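Local structure of type II restriction enzyme MunI (Mycoplasma, 1D02) at residues D[41-45]-D[46-50]; D[160-163]-D[164-167]. The protein acts as a homodimeric type II restriction endonuclease that recognises the double-stranded sequence 5'-CAATTG-3' and cleaves it after the first C. The protein carries 1 engineered substitution. All blocks are in the same frame, centred on the assembly; numbering follows the deposited sequence.

Contact 1 of 2, residues D[41-45]-D[46-50]; sequences VLYEK and PKHLK
Tyr43 and His48 both carry CG anti to their own carbonyl carbon, with chi1 of -62° and -49°, and these torsions bring the two rings together just past the end of strand 40-44. The side chains cross at about a right angle. CE1 of His48 lies 3.9 Å from CD1 of Tyr43 and almost as near to its CE1, so the imidazole meets the CD1-CE1 bond of the phenol at an oblique angle. The ring planes are inclined at 39° and the centroids stand 5.7 Å apart, an oblique aromatic pair in van der Waals contact.

Pro46 packs against both residues: its CB sits 4.0 Å from CB of Tyr43 and also lies in the plane of the His48 ring, at its edge. Lys45, with positive phi and psi, turns the chain here, and its extended side chain leads away from the aromatic pair. Past Pro46 the chain folds into a type I beta turn from Lys47 to Lys50, closed by a hydrogen bond of 3.2 Å from Lys50 N to Lys47 O.

The Tyr43 hydroxyl is hydrogen-bonded to Glu87 on the adjacent strand, while His48 packs edge-to-face with Phe96 of strand 93-101. The arrangement is that of an outermost strand, within this chain, of the mixed sheet of a PDDEXK-clan nuclease, passing by a left-handed residue, Lys45, and a proline into a type I beta turn.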
loop_
_atom_site.group_PDB
_atom_site.type_symbol
_atom_site.label_atom_id
_atom_site.label_comp_id
_atom_site.label_asym_id
_atom_site.label_seq_id
_atom_site.Cartn_x
_atom_site.Cartn_y
_atom_site.Cartn_z
ATOM N N VAL D 41 6.104 -25.828 6.618
ATOM C CA VAL D 41 7.383 -25.304 7.053
ATOM C C VAL D 41 7.285 -23.787 7.016
ATOM O O VAL D 41 6.603 -23.219 6.170
ATOM C CB VAL D 41 8.538 -25.751 6.145
ATOM C CG1 VAL D 41 8.624 -27.268 6.120
ATOM C CG2 VAL D 41 8.336 -25.208 4.753
ATOM N N LEU D 42 7.939 -23.141 7.968
ATOM C CA LEU D 42 7.935 -21.687 8.036
ATOM C C LEU D 42 9.300 -21.219 7.542
ATOM O O LEU D 42 10.331 -21.771 7.944
ATOM C CB LEU D 42 7.772 -21.198 9.481
ATOM C CG LEU D 42 7.790 -19.671 9.645
ATOM C CD1 LEU D 42 6.461 -19.040 9.262
ATOM C CD2 LEU D 42 8.162 -19.360 11.084
ATOM N N TYR D 43 9.312 -20.204 6.682
ATOM C CA TYR D 43 10.576 -19.648 6.191
ATOM C C TYR D 43 10.673 -18.242 6.775
ATOM O O TYR D 43 9.685 -17.518 6.793
ATOM C CB TYR D 43 10.573 -19.511 4.664
ATOM C CG TYR D 43 10.426 -20.811 3.902
ATOM C CD1 TYR D 43 9.467 -20.948 2.889
ATOM C CD2 TYR D 43 11.259 -21.895 4.171
ATOM C CE1 TYR D 43 9.352 -22.141 2.156
ATOM C CE2 TYR D 43 11.149 -23.088 3.446
ATOM C CZ TYR D 43 10.199 -23.197 2.442
ATOM O OH TYR D 43 10.116 -24.367 1.711
ATOM N N GLU D 44 11.851 -17.887 7.272
ATOM C CA GLU D 44 12.125 -16.545 7.787
ATOM C C GLU D 44 12.807 -15.883 6.569
ATOM O O GLU D 44 13.680 -16.456 5.938
ATOM C CB GLU D 44 13.040 -16.672 9.028
ATOM C CG GLU D 44 12.333 -17.471 10.149
ATOM C CD GLU D 44 13.239 -18.078 11.238
ATOM O OE1 GLU D 44 14.307 -17.499 11.548
ATOM O OE2 GLU D 44 12.849 -19.136 11.807
ATOM N N LYS D 45 12.369 -14.704 6.161
ATOM C CA LYS D 45 12.977 -14.076 4.974
ATOM C C LYS D 45 13.160 -14.974 3.696
ATOM O O LYS D 45 14.265 -15.132 3.157
ATOM C CB LYS D 45 14.323 -13.418 5.361
ATOM C CG LYS D 45 14.889 -12.431 4.344
ATOM C CD LYS D 45 16.169 -11.777 4.865
ATOM C CE LYS D 45 16.748 -10.777 3.873
ATOM N NZ LYS D 45 18.056 -10.246 4.345
ATOM N N PRO D 46 12.065 -15.575 3.205
ATOM C CA PRO D 46 12.039 -16.434 2.002
ATOM C C PRO D 46 12.622 -15.652 0.821
ATOM O O PRO D 46 12.493 -14.431 0.770
ATOM C CB PRO D 46 10.547 -16.706 1.811
ATOM C CG PRO D 46 9.896 -15.492 2.475
ATOM C CD PRO D 46 10.705 -15.352 3.713
ATOM N N LYS D 47 13.238 -16.354 -0.133
ATOM C CA LYS D 47 13.869 -15.716 -1.284
ATOM C C LYS D 47 13.124 -15.859 -2.607
ATOM O O LYS D 47 13.656 -15.499 -3.655
ATOM C CB LYS D 47 15.292 -16.269 -1.433
ATOM C CG LYS D 47 16.114 -16.055 -0.163
ATOM C CD LYS D 47 17.604 -16.269 -0.389
ATOM C CE LYS D 47 17.986 -17.716 -0.582
ATOM N NZ LYS D 47 19.494 -17.838 -0.592
ATOM N N HIS D 48 11.888 -16.356 -2.560
ATOM C CA HIS D 48 11.120 -16.580 -3.789
ATOM C C HIS D 48 10.845 -15.376 -4.652
ATOM O O HIS D 48 10.619 -15.521 -5.847
ATOM C CB HIS D 48 9.763 -17.226 -3.470
ATOM C CG HIS D 48 9.861 -18.406 -2.558
ATOM N ND1 HIS D 48 10.185 -18.283 -1.226
ATOM C CD2 HIS D 48 9.725 -19.733 -2.794
ATOM C CE1 HIS D 48 10.245 -19.485 -0.676
ATOM N NE2 HIS D 48 9.971 -20.382 -1.607
ATOM N N LEU D 49 10.861 -14.195 -4.052
ATOM C CA LEU D 49 10.551 -12.949 -4.747
ATOM C C LEU D 49 11.772 -12.031 -4.876
ATOM O O LEU D 49 11.632 -10.814 -5.023
ATOM C CB LEU D 49 9.424 -12.240 -3.971
ATOM C CG LEU D 49 8.084 -12.998 -3.952
ATOM C CD1 LEU D 49 7.428 -12.890 -2.582
ATOM C CD2 LEU D 49 7.156 -12.427 -5.035
ATOM N N LYS D 50 12.960 -12.627 -4.835
ATOM C CA LYS D 50 14.210 -11.890 -4.933
ATOM C C LYS D 50 14.446 -11.248 -6.309
ATOM O O LYS D 50 15.151 -10.247 -6.411
ATOM C CB LYS D 50 15.374 -12.858 -4.627
ATOM C CG LYS D 50 16.792 -12.273 -4.594
ATOM C CD LYS D 50 17.837 -13.398 -4.801
ATOM C CE LYS D 50 18.720 -13.681 -3.576
ATOM N NZ LYS D 50 19.587 -12.523 -3.169
#

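Contact 2 of 2, residues D[160-163]-D[164-167]; sequences PKRV and REIT. With nucleotides of chain B.
Helix 160-170 is the helical crossover of a beta-alpha-beta unit between strands 148-153 and 177-180, and its residues 160-167 combine main-chain bonds with side-chain links across one turn. The salt bridge joins Arg162 to Glu165: NH1 of Arg162 is 2.8 Å from OE1 of Glu165. The two side chains run side by side in the same direction, Glu165 extended and Arg162 bent at chi2 (-86°), which folds its guanidinium back toward the acid. Their planes are 37° apart and the donor stands above the carboxylate plane, with a bent N-H...O angle of 135°. Glu165 OE1 is also bonded to His119, and Arg162 NH2 to the carbonyl of Gly114, so both partners are tied to the region between strand 93-101 and helix 128-138.

On another side of the helix, Arg164 reaches back along the helix. Its chain is extended from CG to NE, and NH1 gives a hydrogen bond of 2.9 Å to the carbonyl O of Pro160, which lies close to the guanidinium plane. Farther along, Val163 O is gripped twice, by Thr167 N at 3.0 Å and by Thr167 OG1 at 2.7 Å, from opposite faces of its carbonyl plane. Regular bonds from Glu165 N to Lys161 O and from Ile166 N to Arg162 O complete the turns.

The Lys161 chain bends at chi3, and its NZ donates a 2.6 Å hydrogen bond to OP2 of the DC2 phosphate of chain B. Trp78 of the second subunit meets the same lysine by a cation-pi contact. Asp159 OD1 accepts from Lys161 N and Arg162 N, as in N-terminal helix capping, in a beta-alpha-beta crossover whose N-terminal end lies near the DNA and the second subunit.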
loop_
_atom_site.group_PDB
_atom_site.type_symbol
_atom_site.label_atom_id
_atom_site.label_comp_id
_atom_site.label_asym_id
_atom_site.label_seq_id
_atom_site.Cartn_x
_atom_site.Cartn_y
_atom_site.Cartn_z
ATOM N N PRO D 160 -7.937 2.474 18.769
ATOM C CA PRO D 160 -9.281 2.581 18.205
ATOM C C PRO D 160 -9.403 3.116 16.785
ATOM O O PRO D 160 -10.302 2.713 16.032
ATOM C CB PRO D 160 -10.010 3.438 19.242
ATOM C CG PRO D 160 -8.949 4.326 19.718
ATOM C CD PRO D 160 -7.788 3.369 19.927
ATOM N N LYS D 161 -8.501 4.018 16.408
ATOM C CA LYS D 161 -8.532 4.557 15.052
ATOM C C LYS D 161 -7.820 3.594 14.078
ATOM O O LYS D 161 -8.356 3.260 13.010
ATOM C CB LYS D 161 -7.864 5.939 15.022
ATOM C CG LYS D 161 -7.774 6.521 13.623
ATOM C CD LYS D 161 -6.838 7.744 13.559
ATOM C CE LYS D 161 -7.376 8.882 14.388
ATOM N NZ LYS D 161 -6.676 10.145 14.024
ATOM N N ARG D 162 -6.623 3.133 14.441
ATOM C CA ARG D 162 -5.883 2.215 13.573
ATOM C C ARG D 162 -6.606 0.900 13.324
ATOM O O ARG D 162 -6.563 0.387 12.210
ATOM C CB ARG D 162 -4.499 1.925 14.169
ATOM C CG ARG D 162 -3.606 3.167 14.245
ATOM C CD ARG D 162 -2.820 3.438 12.942
ATOM N NE ARG D 162 -2.438 4.836 12.934
ATOM C CZ ARG D 162 -3.118 5.786 12.307
ATOM N NH1 ARG D 162 -4.197 5.473 11.590
ATOM N NH2 ARG D 162 -2.822 7.060 12.524
ATOM N N VAL D 163 -7.256 0.334 14.341
ATOM C CA VAL D 163 -7.946 -0.938 14.120
ATOM C C VAL D 163 -9.091 -0.746 13.131
ATOM O O VAL D 163 -9.305 -1.562 12.246
ATOM C CB VAL D 163 -8.425 -1.518 15.465
ATOM C CG1 VAL D 163 -9.373 -2.694 15.260
ATOM C CG2 VAL D 163 -7.180 -1.982 16.253
ATOM N N ARG D 164 -9.805 0.365 13.268
ATOM C CA ARG D 164 -10.902 0.659 12.358
ATOM C C ARG D 164 -10.391 0.999 10.950
ATOM O O ARG D 164 -11.009 0.628 9.944
ATOM C CB ARG D 164 -11.723 1.803 12.949
ATOM C CG ARG D 164 -12.492 1.359 14.217
ATOM C CD ARG D 164 -13.485 2.444 14.684
ATOM N NE ARG D 164 -14.371 1.953 15.750
ATOM C CZ ARG D 164 -14.020 1.817 17.031
ATOM N NH1 ARG D 164 -12.794 2.139 17.435
ATOM N NH2 ARG D 164 -14.903 1.339 17.919
ATOM N N GLU D 165 -9.266 1.699 10.888
ATOM C CA GLU D 165 -8.653 2.062 9.606
ATOM C C GLU D 165 -8.275 0.804 8.809
ATOM O O GLU D 165 -8.650 0.641 7.636
ATOM C CB GLU D 165 -7.382 2.889 9.866
ATOM C CG GLU D 165 -6.451 3.046 8.651
ATOM C CD GLU D 165 -5.101 3.624 9.065
ATOM O OE1 GLU D 165 -4.504 3.108 10.043
ATOM O OE2 GLU D 165 -4.648 4.584 8.407
ATOM N N ILE D 166 -7.537 -0.092 9.452
ATOM C CA ILE D 166 -7.093 -1.306 8.769
ATOM C C ILE D 166 -8.302 -2.176 8.406
ATOM O O ILE D 166 -8.337 -2.770 7.326
ATOM C CB ILE D 166 -6.056 -2.080 9.640
ATOM C CG1 ILE D 166 -4.741 -1.278 9.711
ATOM C CG2 ILE D 166 -5.758 -3.451 9.031
ATOM C CD1 ILE D 166 -3.925 -1.541 10.981
ATOM N N THR D 167 -9.294 -2.240 9.294
ATOM C CA THR D 167 -10.502 -3.037 9.015
ATOM C C THR D 167 -11.124 -2.507 7.731
ATOM O O THR D 167 -11.529 -3.277 6.844
ATOM C CB THR D 167 -11.533 -2.900 10.139
ATOM O OG1 THR D 167 -11.014 -3.487 11.339
ATOM C CG2 THR D 167 -12.838 -3.602 9.748
ATOM P P DC B 2 -8.108 12.198 10.910
ATOM O OP1 DC B 2 -9.192 12.081 9.907
ATOM O OP2 DC B 2 -7.964 11.162 11.963
ATOM O "O5'" DC B 2 -6.748 12.308 10.115
ATOM C "C5'" DC B 2 -6.599 13.368 9.202
ATOM C "C4'" DC B 2 -5.210 13.368 8.634
ATOM O "O4'" DC B 2 -4.308 13.911 9.622
ATOM C "C3'" DC B 2 -4.631 12.014 8.199
ATOM O "O3'" DC B 2 -4.422 12.129 6.790
ATOM C "C2'" DC B 2 -3.354 11.878 9.031
ATOM C "C1'" DC B 2 -3.051 13.319 9.440
ATOM N N1 DC B 2 -2.293 13.543 10.677
ATOM C C2 DC B 2 -1.166 14.367 10.621
ATOM O O2 DC B 2 -0.859 14.880 9.523
ATOM N N3 DC B 2 -0.451 14.594 11.748
ATOM C C4 DC B 2 -0.853 14.053 12.902
ATOM N N4 DC B 2 -0.149 14.316 13.995
ATOM C C5 DC B 2 -2.009 13.219 12.985
ATOM C C6 DC B 2 -2.687 12.986 11.859
#

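Contacts 1 and 2 lie on opposite sides of the chain's centre, their own centres 29 Å apart and their nearest atoms about 20 Å apart, so they do not touch. Residues 41-50 leave one outermost strand of the sheet within this chain, 40-44; residues 160-167 belong to the crossover helix leading to the other, 177-180. The two follow in series along the chain. Both approach DNA, but in different ways: the nearest atom of contact 1 is about 4 Å from the bound nucleic acid, whereas contact 2 hydrogen-bonds a phosphate directly. The second subunit touches residues of contact 2 but neither segment of contact 1.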